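Local coordinates for protein fiber KNOB domain (Avirulent turkey hemorrhagic enteritis virus, PDB 4D63) that forms the trimeric head of the turkey adenovirus 3 fibre, which binds sialic acid and so probably attaches the virus to host-cell glycans, at residues 98-103 and 158-163; 54-57 and 63-66. All blocks are in the same frame, centred on the assembly; numbering follows the deposited sequence.

Contact 1. Residues 98-103 and 158-163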
loop_
_atom_site.group_PDB
_atom_site.type_symbol
_atom_site.label_atom_id
_atom_site.label_comp_id
_atom_site.label_asym_id
_atom_site.label_seq_id
_atom_site.Cartn_x
_atom_site.Cartn_y
_atom_site.Cartn_z
ATOM N N ILE A 98 -13.372 -6.295 8.510
ATOM C CA ILE A 98 -14.610 -5.749 7.941
ATOM C C ILE A 98 -15.223 -6.822 7.027
ATOM O O ILE A 98 -14.641 -7.211 6.023
ATOM C CB ILE A 98 -14.397 -4.462 7.131
ATOM C CG1 ILE A 98 -13.883 -3.347 8.049
ATOM C CG2 ILE A 98 -15.707 -4.054 6.454
ATOM C CD1 ILE A 98 -13.283 -2.187 7.289
ATOM N N GLU A 99 -16.400 -7.287 7.372
ATOM C CA GLU A 99 -16.994 -8.420 6.697
ATOM C C GLU A 99 -18.028 -7.943 5.705
ATOM O O GLU A 99 -18.975 -7.274 6.077
ATOM C CB GLU A 99 -17.654 -9.344 7.722
ATOM C CG GLU A 99 -16.683 -9.837 8.785
ATOM C CD GLU A 99 -17.346 -10.697 9.835
ATOM O OE1 GLU A 99 -18.481 -10.357 10.230
ATOM O OE2 GLU A 99 -16.728 -11.699 10.272
ATOM N N LEU A 100 -17.828 -8.278 4.438
ATOM C CA LEU A 100 -18.751 -7.904 3.387
ATOM C C LEU A 100 -19.297 -9.160 2.711
ATOM O O LEU A 100 -18.527 -10.010 2.241
ATOM C CB LEU A 100 -18.033 -6.997 2.380
ATOM C CG LEU A 100 -17.565 -5.656 2.966
ATOM C CD1 LEU A 100 -16.563 -4.999 2.024
ATOM C CD2 LEU A 100 -18.761 -4.725 3.244
ATOM N N ARG A 101 -20.617 -9.291 2.695
ATOM C CA ARG A 101 -21.286 -10.479 2.151
ATOM C C ARG A 101 -21.709 -10.223 0.723
ATOM O O ARG A 101 -21.688 -9.086 0.281
ATOM C CB ARG A 101 -22.523 -10.812 2.994
ATOM C CG ARG A 101 -22.207 -11.046 4.466
ATOM C CD ARG A 101 -23.287 -11.810 5.224
ATOM N NE ARG A 101 -22.714 -13.015 5.840
ATOM C CZ ARG A 101 -22.878 -14.268 5.394
ATOM N NH1 ARG A 101 -23.634 -14.549 4.334
ATOM N NH2 ARG A 101 -22.282 -15.265 6.024
ATOM N N SER A 102 -22.134 -11.287 0.039
ATOM C CA SER A 102 -22.639 -11.260 -1.332
ATOM C C SER A 102 -23.672 -10.184 -1.542
ATOM O O SER A 102 -23.615 -9.464 -2.513
ATOM C CB SER A 102 -23.348 -12.587 -1.691
ATOM O OG SER A 102 -22.519 -13.716 -1.501
ATOM N N ALA A 103 -24.627 -10.113 -0.625
ATOM C CA ALA A 103 -25.746 -9.181 -0.708
ATOM C C ALA A 103 -25.355 -7.681 -0.654
ATOM O O ALA A 103 -26.152 -6.825 -1.079
ATOM C CB ALA A 103 -26.749 -9.507 0.395
ATOM N N PRO A 158 -21.232 7.106 -3.518
ATOM C CA PRO A 158 -19.963 6.450 -3.275
ATOM C C PRO A 158 -20.049 4.919 -3.408
ATOM O O PRO A 158 -21.031 4.311 -3.029
ATOM C CB PRO A 158 -19.603 6.875 -1.852
ATOM C CG PRO A 158 -20.903 7.189 -1.194
ATOM C CD PRO A 158 -21.848 7.625 -2.278
ATOM N N HIS A 159 -19.012 4.336 -3.993
ATOM C CA HIS A 159 -18.884 2.917 -4.091
ATOM C C HIS A 159 -17.473 2.513 -3.700
ATOM O O HIS A 159 -16.521 3.173 -4.078
ATOM C CB HIS A 159 -19.099 2.496 -5.520
ATOM C CG HIS A 159 -20.485 2.730 -6.029
ATOM N ND1 HIS A 159 -20.980 3.982 -6.299
ATOM C CD2 HIS A 159 -21.453 1.860 -6.389
ATOM C CE1 HIS A 159 -22.206 3.879 -6.775
ATOM N NE2 HIS A 159 -22.517 2.599 -6.837
ATOM N N MET A 160 -17.363 1.387 -3.003
ATOM C CA MET A 160 -16.076 0.752 -2.699
ATOM C C MET A 160 -15.810 -0.325 -3.735
ATOM O O MET A 160 -16.632 -1.192 -3.958
ATOM C CB MET A 160 -16.086 0.118 -1.299
ATOM C CG MET A 160 -14.738 -0.437 -0.881
ATOM S SD MET A 160 -14.809 -1.115 0.773
ATOM C CE MET A 160 -14.899 0.418 1.681
ATOM N N ILE A 161 -14.657 -0.235 -4.379
ATOM C CA ILE A 161 -14.253 -1.176 -5.414
ATOM C C ILE A 161 -13.228 -2.112 -4.783
ATOM O O ILE A 161 -12.186 -1.673 -4.283
ATOM C CB ILE A 161 -13.611 -0.467 -6.621
ATOM C CG1 ILE A 161 -14.476 0.722 -7.097
ATOM C CG2 ILE A 161 -13.362 -1.480 -7.740
ATOM C CD1 ILE A 161 -15.824 0.316 -7.662
ATOM N N ILE A 162 -13.524 -3.396 -4.794
ATOM C CA ILE A 162 -12.619 -4.391 -4.235
ATOM C C ILE A 162 -12.226 -5.389 -5.317
ATOM O O ILE A 162 -13.065 -6.134 -5.801
ATOM C CB ILE A 162 -13.288 -5.185 -3.089
ATOM C CG1 ILE A 162 -13.757 -4.249 -1.970
ATOM C CG2 ILE A 162 -12.352 -6.271 -2.556
ATOM C CD1 ILE A 162 -14.661 -4.931 -0.982
ATOM N N GLN A 163 -10.946 -5.451 -5.647
ATOM C CA GLN A 163 -10.475 -6.375 -6.634
ATOM C C GLN A 163 -9.578 -7.368 -6.000
ATOM O O GLN A 163 -8.704 -7.027 -5.157
ATOM C CB GLN A 163 -9.763 -5.636 -7.719
ATOM C CG GLN A 163 -10.685 -4.627 -8.350
ATOM C CD GLN A 163 -10.034 -3.813 -9.422
ATOM O OE1 GLN A 163 -9.206 -2.940 -9.150
ATOM N NE2 GLN A 163 -10.434 -4.062 -10.657
#

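Contact 2. Residues 54-57 and 63-66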
loop_
_atom_site.group_PDB
_atom_site.type_symbol
_atom_site.label_atom_id
_atom_site.label_comp_id
_atom_site.label_asym_id
_atom_site.label_seq_id
_atom_site.Cartn_x
_atom_site.Cartn_y
_atom_site.Cartn_z
ATOM N N ASN A 54 -15.770 11.906 13.109
ATOM C CA ASN A 54 -16.436 10.643 12.827
ATOM C C ASN A 54 -17.425 10.714 11.680
ATOM O O ASN A 54 -17.986 11.759 11.394
ATOM C CB ASN A 54 -17.125 10.110 14.060
ATOM C CG ASN A 54 -16.140 9.700 15.112
ATOM O OD1 ASN A 54 -15.540 8.635 15.027
ATOM N ND2 ASN A 54 -15.924 10.572 16.088
ATOM N N GLY A 55 -17.595 9.572 11.013
ATOM C CA GLY A 55 -18.523 9.421 9.896
ATOM C C GLY A 55 -18.815 7.944 9.668
ATOM O O GLY A 55 -18.239 7.089 10.327
ATOM N N GLN A 56 -19.730 7.640 8.761
ATOM C CA GLN A 56 -19.892 6.278 8.317
ATOM C C GLN A 56 -20.522 6.197 6.931
ATOM O O GLN A 56 -21.103 7.180 6.417
ATOM C CB GLN A 56 -20.646 5.408 9.358
ATOM C CG GLN A 56 -22.128 5.712 9.554
ATOM C CD GLN A 56 -22.345 7.012 10.270
ATOM O OE1 GLN A 56 -21.775 7.243 11.336
ATOM N NE2 GLN A 56 -23.163 7.881 9.683
ATOM N N PHE A 57 -20.335 5.025 6.326
ATOM C CA PHE A 57 -21.061 4.615 5.170
ATOM C C PHE A 57 -21.969 3.514 5.646
ATOM O O PHE A 57 -21.742 2.894 6.695
ATOM C CB PHE A 57 -20.143 4.040 4.097
ATOM C CG PHE A 57 -19.152 5.012 3.523
ATOM C CD1 PHE A 57 -19.545 5.945 2.600
ATOM C CD2 PHE A 57 -17.812 4.943 3.866
ATOM C CE1 PHE A 57 -18.642 6.821 2.043
ATOM C CE2 PHE A 57 -16.901 5.821 3.321
ATOM C CZ PHE A 57 -17.314 6.762 2.402
ATOM N N LYS A 63 -25.338 -2.673 6.760
ATOM C CA LYS A 63 -24.097 -2.718 7.531
ATOM C C LYS A 63 -23.542 -1.297 7.583
ATOM O O LYS A 63 -23.534 -0.589 6.597
ATOM C CB LYS A 63 -23.054 -3.694 6.955
ATOM C CG LYS A 63 -21.936 -3.959 7.963
ATOM C CD LYS A 63 -20.815 -4.901 7.499
ATOM C CE LYS A 63 -20.162 -5.590 8.707
ATOM N NZ LYS A 63 -18.694 -5.350 8.859
ATOM N N VAL A 64 -23.077 -0.899 8.749
ATOM C CA VAL A 64 -22.493 0.414 8.971
ATOM C C VAL A 64 -20.970 0.241 8.955
ATOM O O VAL A 64 -20.430 -0.580 9.713
ATOM C CB VAL A 64 -22.937 0.956 10.353
ATOM C CG1 VAL A 64 -22.258 2.272 10.698
ATOM C CG2 VAL A 64 -24.460 1.095 10.397
ATOM N N LEU A 65 -20.300 1.026 8.100
ATOM C CA LEU A 65 -18.840 1.082 8.065
ATOM C C LEU A 65 -18.411 2.417 8.599
ATOM O O LEU A 65 -18.548 3.451 7.929
ATOM C CB LEU A 65 -18.287 0.902 6.644
ATOM C CG LEU A 65 -18.837 -0.266 5.844
ATOM C CD1 LEU A 65 -18.202 -0.257 4.467
ATOM C CD2 LEU A 65 -18.621 -1.611 6.537
ATOM N N ARG A 66 -17.851 2.392 9.796
ATOM C CA ARG A 66 -17.469 3.602 10.449
ATOM C C ARG A 66 -16.040 4.009 10.085
ATOM O O ARG A 66 -15.160 3.166 9.874
ATOM C CB ARG A 66 -17.651 3.437 11.965
ATOM C CG ARG A 66 -19.128 3.367 12.346
ATOM C CD ARG A 66 -19.350 2.801 13.731
ATOM N NE ARG A 66 -18.420 3.352 14.728
ATOM C CZ ARG A 66 -17.365 2.718 15.269
ATOM N NH1 ARG A 66 -17.038 1.467 14.929
ATOM N NH2 ARG A 66 -16.618 3.353 16.177
#

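Contact 1. Residues 98-103 and 158-163
L100 and I162 meet methyl to methyl, CD1 of the leucine lying 3.6 Å from CD1 of the isoleucine, and the two side chains cross obliquely between backbones whose CA atoms stand 10.4 Å apart at L100 and I162. Both residues point their CB toward the opposite strand, and both are extended at the second torsion. In L100, CG stands anti to the carbonyl carbon and CD1 continues the line from CA (chi2 165°), which makes this branch the one that reaches across; CD2, by comparison, is 5.9 Å from I162 CD1. I162 answers with its long branch, while CG2 takes no part.

M160, two residues earlier on the same face of its strand, comes in beside I162. Its chain runs straight out to sulfur, then turns at the last torsion (chi3 -73°). The thioether therefore presents SD to L100 CD1 at 4.4 Å, whereas CE is 5.7 Å from that methyl. SD also lies 4.2 Å from I162 CD1, so the leucine methyl is met by a small group made of one sulfur and one methyl.

These strands illustrate the two-layered core of a beta sandwich. L100 is backbone hydrogen-bonded to I174, on the neighbouring strand 171-176, while the other face of strand 157-163 turns to a second subunit, where H159 packs on M87 and I161 on Y93 of that neighbouring chain. V149 and L151 of strand 142-154 and V116 of strand 113-120 also touch M160.

No hydrogen bond passes between the two strands. The contact is small and wholly apolar, and all three participants are buried: cohesion here comes from dispersion and the exclusion of water, without the directional constraint that paired backbones would impose.

Contact 2. Residues 54-57 and 63-66
F57 and L65 are joined by a reciprocal pair of backbone hydrogen bonds, the defining feature of a hydrogen-bonded antiparallel pair. F57 N donates to L65 O at 2.9 Å, and L65 N returns a bond to F57 O at 2.7 Å. Both are nearly straight, with N-H...O angles of 162° and 165°, although each donor is tilted moderately from the carbonyl plane. Weaker CA-H...O contacts supplement them: L65 O also receives Q56 CA at 3.2 Å, and F57 O receives V64 CA at 3.4 Å. Each carbonyl thus meets an amide and a neighbouring CA-H.

Q56 and R66 form the adjoining non-hydrogen-bonded pair, with CA atoms 4.2 Å apart. Their side chains share the exposed face of the hairpin with V64. R66 lays CG against Q56 CB at 3.9 Å, and its guanidinium continues to a salt bridge with D82. On the diagonal, Q56 CG touches V64 CG1 at 3.6 Å. Q56 has CG wedged between the backbone N and the carbonyl carbon (chi1 70°), and a second bend at chi2 leads its amide off from the neighbouring strand; the aliphatic stem does the packing.

F57 and L65 project from the opposite face, into the interior. They approach each other near the backbone, CB to CB at 4.4 Å, then diverge: both pack on L118 of strand 113-120, the phenyl ring also meets Y67, and L65 reaches I98.

The hairpin of strands 53-59 and 64-71 is consequently two-sided. Its buried backbone pair is satisfied by strong mutual bonds, its inner face supplies apolar groups to the core, and its outer face lines the strands with methylenes and methyls, while the R66 guanidinium goes on to D82.

In the fold
Contact 2 closes a local hairpin, whereas contact 1 spans the interior between strands far apart in the chain; their centres lie 13 Å apart, and the same hydrophobic core joins them. I98 CG2 packs on L65 CD2 at 3.8 Å, P158 CG lies 4.0 Å from F57 CE1, and M160 CE comes within 4.4 Å of L65 CD1. A weak hydrogen bond from K63 NZ to E99 O adds a polar link. Neither contact contributes a residue to the sialic acid pocket: the M160 side chain is about 13 Å from a bound sialic acid, and that of R66 about 11 Å from one, not necessarily the same. Strand 157-163 nevertheless adjoins the pocket residues, H159 bonding T152 through the backbone.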